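Local coordinates for BvnE (Penicillium brevicompactum, PDB 6U9I), which catalyses a stereoselective semipinacol rearrangement in the assembly of the fungal brevianamides, at residues L80-G85 and V97-A102; E44-P49 and L129-E134; A105-G110 and V142-R147. One frame throughout, in Å; residues are numbered along the deposited sequence.

Contact 1: residues L80-G85 and V97-A102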
loop_
_atom_site.group_PDB
_atom_site.type_symbol
_atom_site.label_atom_id
_atom_site.label_comp_id
_atom_site.label_asym_id
_atom_site.label_seq_id
_atom_site.Cartn_x
_atom_site.Cartn_y
_atom_site.Cartn_z
ATOM N N LEU A 80 -16.158 -1.072 3.594
ATOM C CA LEU A 80 -14.831 -0.800 3.052
ATOM C C LEU A 80 -14.805 0.667 2.654
ATOM O O LEU A 80 -15.716 1.134 1.965
ATOM C CB LEU A 80 -14.537 -1.702 1.847
ATOM C CG LEU A 80 -13.161 -1.594 1.197
ATOM C CD1 LEU A 80 -12.080 -2.007 2.176
ATOM C CD2 LEU A 80 -13.113 -2.478 -0.055
ATOM N N ALA A 81 -13.782 1.396 3.095
ATOM C CA ALA A 81 -13.800 2.838 2.902
ATOM C C ALA A 81 -12.384 3.375 2.920
ATOM O O ALA A 81 -11.477 2.768 3.492
ATOM C CB ALA A 81 -14.640 3.531 3.984
ATOM N N LEU A 82 -12.210 4.542 2.306
ATOM C CA LEU A 82 -10.936 5.238 2.430
ATOM C C LEU A 82 -10.608 5.460 3.904
ATOM O O LEU A 82 -11.498 5.747 4.716
ATOM C CB LEU A 82 -10.985 6.576 1.682
ATOM C CG LEU A 82 -10.833 6.428 0.162
ATOM C CD1 LEU A 82 -11.486 7.589 -0.576
ATOM C CD2 LEU A 82 -9.357 6.299 -0.225
ATOM N N MET A 83 -9.324 5.278 4.251
ATOM C CA MET A 83 -8.841 5.574 5.594
ATOM C C MET A 83 -9.156 7.027 5.931
ATOM O O MET A 83 -9.297 7.860 5.035
ATOM C CB MET A 83 -7.331 5.331 5.692
ATOM C CG MET A 83 -6.953 3.839 5.731
ATOM S SD MET A 83 -7.217 3.142 7.368
ATOM C CE MET A 83 -5.830 3.844 8.292
ATOM N N PRO A 84 -9.269 7.356 7.219
ATOM C CA PRO A 84 -9.481 8.764 7.596
ATOM C C PRO A 84 -8.464 9.673 6.937
ATOM O O PRO A 84 -7.256 9.488 7.114
ATOM C CB PRO A 84 -9.305 8.750 9.124
ATOM C CG PRO A 84 -9.645 7.359 9.543
ATOM C CD PRO A 84 -9.142 6.483 8.400
ATOM N N GLY A 85 -8.933 10.636 6.144
ATOM C CA GLY A 85 -8.053 11.578 5.488
ATOM C C GLY A 85 -7.426 11.117 4.183
ATOM O O GLY A 85 -6.760 11.918 3.524
ATOM N N VAL A 97 -5.278 3.408 -9.941
ATOM C CA VAL A 97 -5.758 4.171 -8.784
ATOM C C VAL A 97 -5.301 3.451 -7.525
ATOM O O VAL A 97 -5.578 2.259 -7.358
ATOM C CB VAL A 97 -7.290 4.320 -8.774
ATOM C CG1 VAL A 97 -7.737 5.126 -7.523
ATOM C CG2 VAL A 97 -7.767 5.002 -10.052
ATOM N N VAL A 98 -4.625 4.176 -6.630
ATOM C CA VAL A 98 -4.144 3.616 -5.366
ATOM C C VAL A 98 -5.000 4.168 -4.232
ATOM O O VAL A 98 -5.265 5.372 -4.192
ATOM C CB VAL A 98 -2.661 3.952 -5.144
ATOM C CG1 VAL A 98 -2.177 3.398 -3.801
ATOM C CG2 VAL A 98 -1.826 3.376 -6.293
ATOM N N MET A 99 -5.423 3.297 -3.313
ATOM C CA MET A 99 -6.261 3.727 -2.197
ATOM C C MET A 99 -5.827 3.057 -0.905
ATOM O O MET A 99 -5.633 1.839 -0.850
ATOM C CB MET A 99 -7.740 3.432 -2.449
ATOM C CG MET A 99 -8.313 4.285 -3.583
ATOM S SD MET A 99 -10.079 4.076 -3.799
ATOM C CE MET A 99 -10.159 2.369 -4.323
ATOM N N HIS A 100 -5.710 3.872 0.135
ATOM C CA HIS A 100 -5.444 3.413 1.490
ATOM C C HIS A 100 -6.796 3.210 2.164
ATOM O O HIS A 100 -7.547 4.170 2.339
ATOM C CB HIS A 100 -4.603 4.470 2.203
ATOM C CG HIS A 100 -4.027 4.030 3.508
ATOM N ND1 HIS A 100 -3.482 4.925 4.404
ATOM C CD2 HIS A 100 -3.901 2.803 4.071
ATOM C CE1 HIS A 100 -3.046 4.269 5.467
ATOM N NE2 HIS A 100 -3.288 2.980 5.291
ATOM N N LEU A 101 -7.120 1.964 2.518
ATOM C CA LEU A 101 -8.478 1.580 2.887
ATOM C C LEU A 101 -8.529 0.940 4.265
ATOM O O LEU A 101 -7.581 0.287 4.704
ATOM C CB LEU A 101 -9.076 0.575 1.888
ATOM C CG LEU A 101 -9.158 0.987 0.417
ATOM C CD1 LEU A 101 -9.734 -0.155 -0.430
ATOM C CD2 LEU A 101 -9.974 2.264 0.223
ATOM N N ALA A 102 -9.678 1.101 4.917
ATOM C CA ALA A 102 -10.017 0.384 6.137
ATOM C C ALA A 102 -11.235 -0.490 5.878
ATOM O O ALA A 102 -12.190 -0.057 5.220
ATOM C CB ALA A 102 -10.328 1.358 7.283
#

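Contact 2: residues E44-P49 and L129-E134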
loop_
_atom_site.group_PDB
_atom_site.type_symbol
_atom_site.label_atom_id
_atom_site.label_comp_id
_atom_site.label_asym_id
_atom_site.label_seq_id
_atom_site.Cartn_x
_atom_site.Cartn_y
_atom_site.Cartn_z
ATOM N N GLU A 44 -10.121 -11.354 -17.795
ATOM C CA GLU A 44 -8.856 -11.888 -17.306
ATOM C C GLU A 44 -8.429 -11.287 -15.974
ATOM O O GLU A 44 -7.362 -11.641 -15.464
ATOM C CB GLU A 44 -7.760 -11.651 -18.344
ATOM C CG GLU A 44 -8.097 -12.156 -19.743
ATOM C CD GLU A 44 -7.788 -13.628 -19.925
ATOM O OE1 GLU A 44 -6.729 -14.077 -19.433
ATOM O OE2 GLU A 44 -8.601 -14.332 -20.566
ATOM N N CYS A 45 -9.242 -10.407 -15.397
ATOM C CA CYS A 45 -8.889 -9.735 -14.149
ATOM C C CYS A 45 -8.546 -10.720 -13.033
ATOM O O CYS A 45 -9.243 -11.715 -12.823
ATOM C CB CYS A 45 -10.053 -8.845 -13.715
ATOM S SG CYS A 45 -9.621 -7.706 -12.377
ATOM N N VAL A 46 -7.469 -10.434 -12.292
ATOM C CA VAL A 46 -7.195 -11.182 -11.069
ATOM C C VAL A 46 -7.062 -10.213 -9.903
ATOM O O VAL A 46 -6.707 -9.045 -10.076
ATOM C CB VAL A 46 -5.934 -12.068 -11.159
ATOM C CG1 VAL A 46 -6.117 -13.155 -12.221
ATOM C CG2 VAL A 46 -4.720 -11.228 -11.441
ATOM N N THR A 47 -7.370 -10.713 -8.713
ATOM C CA THR A 47 -7.074 -10.040 -7.458
ATOM C C THR A 47 -5.841 -10.709 -6.869
ATOM O O THR A 47 -5.809 -11.939 -6.724
ATOM C CB THR A 47 -8.263 -10.138 -6.497
ATOM O OG1 THR A 47 -9.343 -9.327 -6.991
ATOM C CG2 THR A 47 -7.870 -9.666 -5.100
ATOM N N ARG A 48 -4.815 -9.911 -6.570
ATOM C CA ARG A 48 -3.535 -10.441 -6.108
ATOM C C ARG A 48 -3.325 -10.074 -4.650
ATOM O O ARG A 48 -2.992 -8.918 -4.346
ATOM C CB ARG A 48 -2.377 -9.903 -6.953
ATOM C CG ARG A 48 -2.621 -9.859 -8.451
ATOM C CD ARG A 48 -1.486 -9.103 -9.128
ATOM N NE ARG A 48 -1.610 -9.099 -10.580
ATOM C CZ ARG A 48 -1.128 -10.047 -11.371
ATOM N NH1 ARG A 48 -0.485 -11.084 -10.848
ATOM N NH2 ARG A 48 -1.294 -9.958 -12.686
ATOM N N PRO A 49 -3.494 -11.007 -3.716
ATOM C CA PRO A 49 -3.179 -10.701 -2.318
ATOM C C PRO A 49 -1.692 -10.439 -2.139
ATOM O O PRO A 49 -0.844 -11.051 -2.793
ATOM C CB PRO A 49 -3.625 -11.960 -1.558
ATOM C CG PRO A 49 -4.534 -12.690 -2.502
ATOM C CD PRO A 49 -4.043 -12.364 -3.879
ATOM N N LEU A 129 -12.226 -2.889 -14.389
ATOM C CA LEU A 129 -11.062 -3.254 -13.593
ATOM C C LEU A 129 -10.348 -4.456 -14.209
ATOM O O LEU A 129 -10.965 -5.497 -14.436
ATOM C CB LEU A 129 -11.513 -3.585 -12.174
ATOM C CG LEU A 129 -10.480 -3.912 -11.117
ATOM C CD1 LEU A 129 -9.581 -2.701 -10.837
ATOM C CD2 LEU A 129 -11.277 -4.302 -9.889
ATOM N N ARG A 130 -9.040 -4.327 -14.456
ATOM C CA ARG A 130 -8.283 -5.425 -15.054
ATOM C C ARG A 130 -7.252 -6.037 -14.113
ATOM O O ARG A 130 -6.709 -7.101 -14.426
ATOM C CB ARG A 130 -7.587 -4.965 -16.347
ATOM C CG ARG A 130 -6.405 -4.023 -16.132
ATOM C CD ARG A 130 -5.717 -3.654 -17.461
ATOM N NE ARG A 130 -5.174 -4.842 -18.135
ATOM C CZ ARG A 130 -4.614 -4.811 -19.339
ATOM N NH1 ARG A 130 -4.131 -5.928 -19.898
ATOM N NH2 ARG A 130 -4.520 -3.660 -19.980
ATOM N N ASP A 131 -6.990 -5.420 -12.962
ATOM C CA ASP A 131 -6.044 -5.974 -12.005
ATOM C C ASP A 131 -6.263 -5.288 -10.668
ATOM O O ASP A 131 -6.534 -4.090 -10.629
ATOM C CB ASP A 131 -4.593 -5.765 -12.448
ATOM C CG ASP A 131 -3.607 -6.493 -11.553
ATOM O OD1 ASP A 131 -3.510 -7.732 -11.687
ATOM O OD2 ASP A 131 -2.932 -5.845 -10.717
ATOM N N VAL A 132 -6.146 -6.050 -9.584
ATOM C CA VAL A 132 -6.148 -5.501 -8.226
ATOM C C VAL A 132 -5.001 -6.120 -7.453
ATOM O O VAL A 132 -4.908 -7.349 -7.373
ATOM C CB VAL A 132 -7.454 -5.798 -7.472
ATOM C CG1 VAL A 132 -7.465 -5.036 -6.166
ATOM C CG2 VAL A 132 -8.625 -5.450 -8.296
ATOM N N ILE A 133 -4.159 -5.283 -6.843
ATOM C CA ILE A 133 -3.260 -5.740 -5.787
ATOM C C ILE A 133 -3.858 -5.300 -4.470
ATOM O O ILE A 133 -4.158 -4.114 -4.295
ATOM C CB ILE A 133 -1.851 -5.153 -5.920
ATOM C CG1 ILE A 133 -1.230 -5.513 -7.252
ATOM C CG2 ILE A 133 -0.982 -5.616 -4.726
ATOM C CD1 ILE A 133 0.041 -4.745 -7.484
ATOM N N GLU A 134 -4.018 -6.233 -3.541
ATOM C CA GLU A 134 -4.572 -5.933 -2.222
ATOM C C GLU A 134 -3.492 -6.213 -1.183
ATOM O O GLU A 134 -3.298 -7.358 -0.762
ATOM C CB GLU A 134 -5.839 -6.743 -1.963
ATOM C CG GLU A 134 -7.001 -6.308 -2.829
ATOM C CD GLU A 134 -8.231 -7.176 -2.660
ATOM O OE1 GLU A 134 -8.130 -8.252 -2.031
ATOM O OE2 GLU A 134 -9.303 -6.778 -3.165
HETATM O O HOH W 1 -5.267 -8.899 -13.384
HETATM O O HOH W 2 -10.873 -8.059 -5.001
#

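Contact 3: residues A105-G110 and V142-R147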
loop_
_atom_site.group_PDB
_atom_site.type_symbol
_atom_site.label_atom_id
_atom_site.label_comp_id
_atom_site.label_asym_id
_atom_site.label_seq_id
_atom_site.Cartn_x
_atom_site.Cartn_y
_atom_site.Cartn_z
ATOM N N ALA A 105 -16.056 -5.405 9.617
ATOM C CA ALA A 105 -17.130 -6.381 9.513
ATOM C C ALA A 105 -17.325 -7.033 10.872
ATOM O O ALA A 105 -16.515 -6.866 11.787
ATOM C CB ALA A 105 -16.845 -7.428 8.441
ATOM N N GLU A 106 -18.418 -7.779 10.989
ATOM C CA GLU A 106 -18.778 -8.464 12.222
ATOM C C GLU A 106 -18.813 -9.953 11.931
ATOM O O GLU A 106 -19.528 -10.398 11.025
ATOM C CB GLU A 106 -20.124 -7.957 12.757
ATOM C CG GLU A 106 -20.042 -6.547 13.336
ATOM C CD GLU A 106 -21.378 -5.810 13.363
ATOM O OE1 GLU A 106 -22.430 -6.455 13.165
ATOM O OE2 GLU A 106 -21.374 -4.576 13.580
ATOM N N ALA A 107 -18.013 -10.711 12.664
ATOM C CA ALA A 107 -17.883 -12.145 12.468
ATOM C C ALA A 107 -18.248 -12.863 13.766
ATOM O O ALA A 107 -18.535 -12.233 14.785
ATOM C CB ALA A 107 -16.466 -12.488 12.004
ATOM N N ALA A 108 -18.251 -14.200 13.722
ATOM C CA ALA A 108 -18.564 -14.963 14.926
ATOM C C ALA A 108 -17.540 -14.691 16.022
ATOM O O ALA A 108 -17.901 -14.539 17.195
ATOM C CB ALA A 108 -18.632 -16.457 14.607
ATOM N N CYS A 109 -16.260 -14.595 15.659
ATOM C CA CYS A 109 -15.207 -14.340 16.636
ATOM C C CYS A 109 -15.129 -12.883 17.069
ATOM O O CYS A 109 -14.240 -12.537 17.853
ATOM C CB CYS A 109 -13.844 -14.777 16.083
ATOM S SG CYS A 109 -13.170 -13.706 14.776
ATOM N N GLY A 110 -16.028 -12.021 16.592
ATOM C CA GLY A 110 -16.010 -10.616 16.946
ATOM C C GLY A 110 -15.759 -9.736 15.732
ATOM O O GLY A 110 -16.100 -10.098 14.599
ATOM N N VAL A 142 -3.104 -12.753 10.004
ATOM C CA VAL A 142 -2.687 -13.955 10.715
ATOM C C VAL A 142 -3.407 -14.057 12.048
ATOM O O VAL A 142 -3.899 -15.128 12.425
ATOM C CB VAL A 142 -1.159 -13.948 10.897
ATOM C CG1 VAL A 142 -0.725 -15.146 11.719
ATOM C CG2 VAL A 142 -0.455 -13.942 9.541
ATOM N N LYS A 143 -3.484 -12.946 12.780
ATOM C CA LYS A 143 -4.177 -12.957 14.061
ATOM C C LYS A 143 -5.659 -13.261 13.885
ATOM O O LYS A 143 -6.253 -13.974 14.702
ATOM C CB LYS A 143 -3.977 -11.622 14.773
ATOM C CG LYS A 143 -2.557 -11.405 15.260
ATOM C CD LYS A 143 -2.512 -10.305 16.291
ATOM C CE LYS A 143 -1.087 -9.921 16.649
ATOM N NZ LYS A 143 -0.105 -11.016 16.415
ATOM N N PHE A 144 -6.278 -12.735 12.823
ATOM C CA PHE A 144 -7.694 -13.014 12.618
ATOM C C PHE A 144 -7.926 -14.479 12.263
ATOM O O PHE A 144 -8.939 -15.061 12.668
ATOM C CB PHE A 144 -8.278 -12.098 11.542
ATOM C CG PHE A 144 -9.770 -12.231 11.385
ATOM C CD1 PHE A 144 -10.634 -11.567 12.245
ATOM C CD2 PHE A 144 -10.305 -13.024 10.380
ATOM C CE1 PHE A 144 -12.008 -11.689 12.108
ATOM C CE2 PHE A 144 -11.673 -13.152 10.234
ATOM C CZ PHE A 144 -12.528 -12.485 11.099
ATOM N N ALA A 145 -7.000 -15.094 11.523
ATOM C CA ALA A 145 -7.101 -16.525 11.269
ATOM C C ALA A 145 -7.039 -17.315 12.571
ATOM O O ALA A 145 -7.811 -18.259 12.770
ATOM C CB ALA A 145 -5.996 -16.971 10.310
ATOM N N GLU A 146 -6.131 -16.929 13.474
ATOM C CA GLU A 146 -6.064 -17.549 14.796
ATOM C C GLU A 146 -7.378 -17.386 15.551
ATOM O O GLU A 146 -7.921 -18.360 16.088
ATOM C CB GLU A 146 -4.910 -16.943 15.600
ATOM C CG GLU A 146 -3.533 -17.113 14.975
ATOM C CD GLU A 146 -2.482 -16.209 15.614
ATOM O OE1 GLU A 146 -1.307 -16.272 15.193
ATOM O OE2 GLU A 146 -2.831 -15.435 16.534
ATOM N N ARG A 147 -7.898 -16.153 15.614
ATOM C CA ARG A 147 -9.142 -15.902 16.342
ATOM C C ARG A 147 -10.301 -16.720 15.791
ATOM O O ARG A 147 -11.189 -17.127 16.551
ATOM C CB ARG A 147 -9.508 -14.418 16.295
ATOM C CG ARG A 147 -8.611 -13.508 17.087
ATOM C CD ARG A 147 -8.891 -12.063 16.712
ATOM N NE ARG A 147 -10.309 -11.748 16.862
ATOM C CZ ARG A 147 -10.920 -10.739 16.254
ATOM N NH1 ARG A 147 -10.240 -9.945 15.434
ATOM N NH2 ARG A 147 -12.213 -10.529 16.455
HETATM O O HOH W 3 -11.886 -12.899 19.153
#

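Contact 1: residues L80-G85 and V97-A102
Met83 lays its side chain over one face of the His100 imidazole, with CG 3.6 Å from the ring centroid and only 9° off the ring normal, a CH-pi contact. Bends at chi2 (-79°) and chi3 (-74°) fold the thioether back over the same ring and set SD 3.6 Å from Ala102 CB. The imidazole is also held by Glu115 of strand 110-122, which bonds His100 NE2. Next to this pair the two backbones are joined: Met83 N gives His100 O a nearly straight hydrogen bond of 2.8 Å. Ala81 and Ala102 form an antiparallel hydrogen-bonded pair, in which the bond from Ala102 N to Ala81 O is 2.8 Å long. Leu82 and Leu101 are a non-hydrogen-bonded pair whose side chains start out diverging, yet Leu82 CD2 comes back to 4.1 Å from Leu101 CD2 and touches Met99 CB. On the helix-covered side Leu80 CD1 meets Leu101 CD1 at 4.0 Å, and helix 14-31 closes over both leucines through Leu26 and Trp25. Strand 78-82 ends here, the Met83 N bond being its last link to strand 96-107, in a curled, mixed sheet backed by a long helix, consistent with the SnoaL-like, NTF2-like alpha+beta fold.

Contact 2: residues E44-P49 and L129-E134
Thr47 and Val132 lie side by side on the inward face of two parallel strands, pointing the same way, with Thr47 OG1 4.0 Å from Val132 CB. This is the close-packed half: Leu64 of helix 61-74 covers Thr47, and Leu120 of strand 110-122 covers Val132. Nearer the start of both strands, Cys45 turns its sulfur in against the backbone of 129-131, since SG stands anti to the backbone N (chi1 -168°), and SG comes within 4.1 Å of Leu129 CG. The hydroxyl of Thr47 is not left without a mate in this setting, for Arg41 bonds OG1, and a water bridges it to Glu134 OE2 in one of the two conformers of that residue. Strands 45-49 and 129-134 are joined in parallel register within a sheet otherwise antiparallel: Val132 N bonds Val46 O, Arg48 N bonds Val132 O at 2.7 Å, and Glu134 N bonds Arg48 O at 3.0 Å. On the other edge of strand 129-134, where it pairs with strand 110-122, Arg130 and Asp131 both face Thr121 in a classic beta bulge; on the 45-49 side a water takes the N-H of Val46 and donates to both Arg130 O and Asp131 OD1. The outward face is looser and more polar. In one of its two conformers Arg48 forms a salt bridge, NE to the syn lone pair of Asp131 OD1 at 2.6 Å, with the guanidinium and carboxylate planes 43° apart; a second bond from NH2 is weak. Val46 CG2 lies 3.7 Å over the guanidinium of that same conformer.

Contact 3: residues A105-G110 and V142-R147
The Phe144 ring meets the 107-110 turn with Ala107 CB at its edge, 4.0 Å from CZ, while Cys109 SG approaches obliquely, 3.5 Å from CE1. The Arg147 guanidinium has the same sulfur over one face, 3.7 Å from NH2, and Cys109 O and the Gly110 backbone at its edge. Cys109 SG thus touches both an aromatic ring and a planar cation, in directions roughly at right angles; a chi1 of 72° puts it between the backbone N and the carbonyl carbon. The sulfur-aromatic contact with Phe144 is 4.3 Å to the ring centroid, and Tyr112 adds an edge-to-face ring of its own to Phe144. Ala107 to Gly110 form a type I turn that closes a two-residue beta hairpin between strands 96-107 and 110-122, with Ala107 and Gly110 bonded to each other through both N-H and C=O. Its tip leans against the C-terminal helix 138-150, whose Arg147 reaches back to it. NH2 donates to Cys109 O at 3.2 Å, rather straight at the hydrogen (162°) but from well above the carbonyl plane, and it also bonds Leu111 O. A water completes a second route, donating a hydrogen bond to Cys109 O and accepting one from Arg147 NE at 3.0 Å. An alanine at Arg147 would lose the guanidinium that carries these bonds, and would probably leave Cys109 O and Leu111 O without this donor and take the guanidinium face away from Cys109 SG. At Gly110 the positive phi (117°) suits glycine, and a CB there would crowd both the preceding carbonyl and Arg147 NH2.

Contacts 1 and 2 are strand pairings in one curled sheet, their centres about 17 Å apart on opposite sides of the chain's centre; contact 3 lies farther out, where helix 138-150, following strand 129-136, meets a hairpin tip. Contacts 1 and 3 share strand 96-107, pairing it antiparallel at 97-102 and using its far end at 105-107. All three are partly buried. The chemistry follows place: contact 1 combines backbone bonds with apolar packing and a methionine over an imidazole, contact 2 sets a packed inner face against an outer charged one, and contact 3 depends on side chains, with one arginine bonding carbonyls of the turn and the next strand, beside a cysteine against a phenylalanine ring.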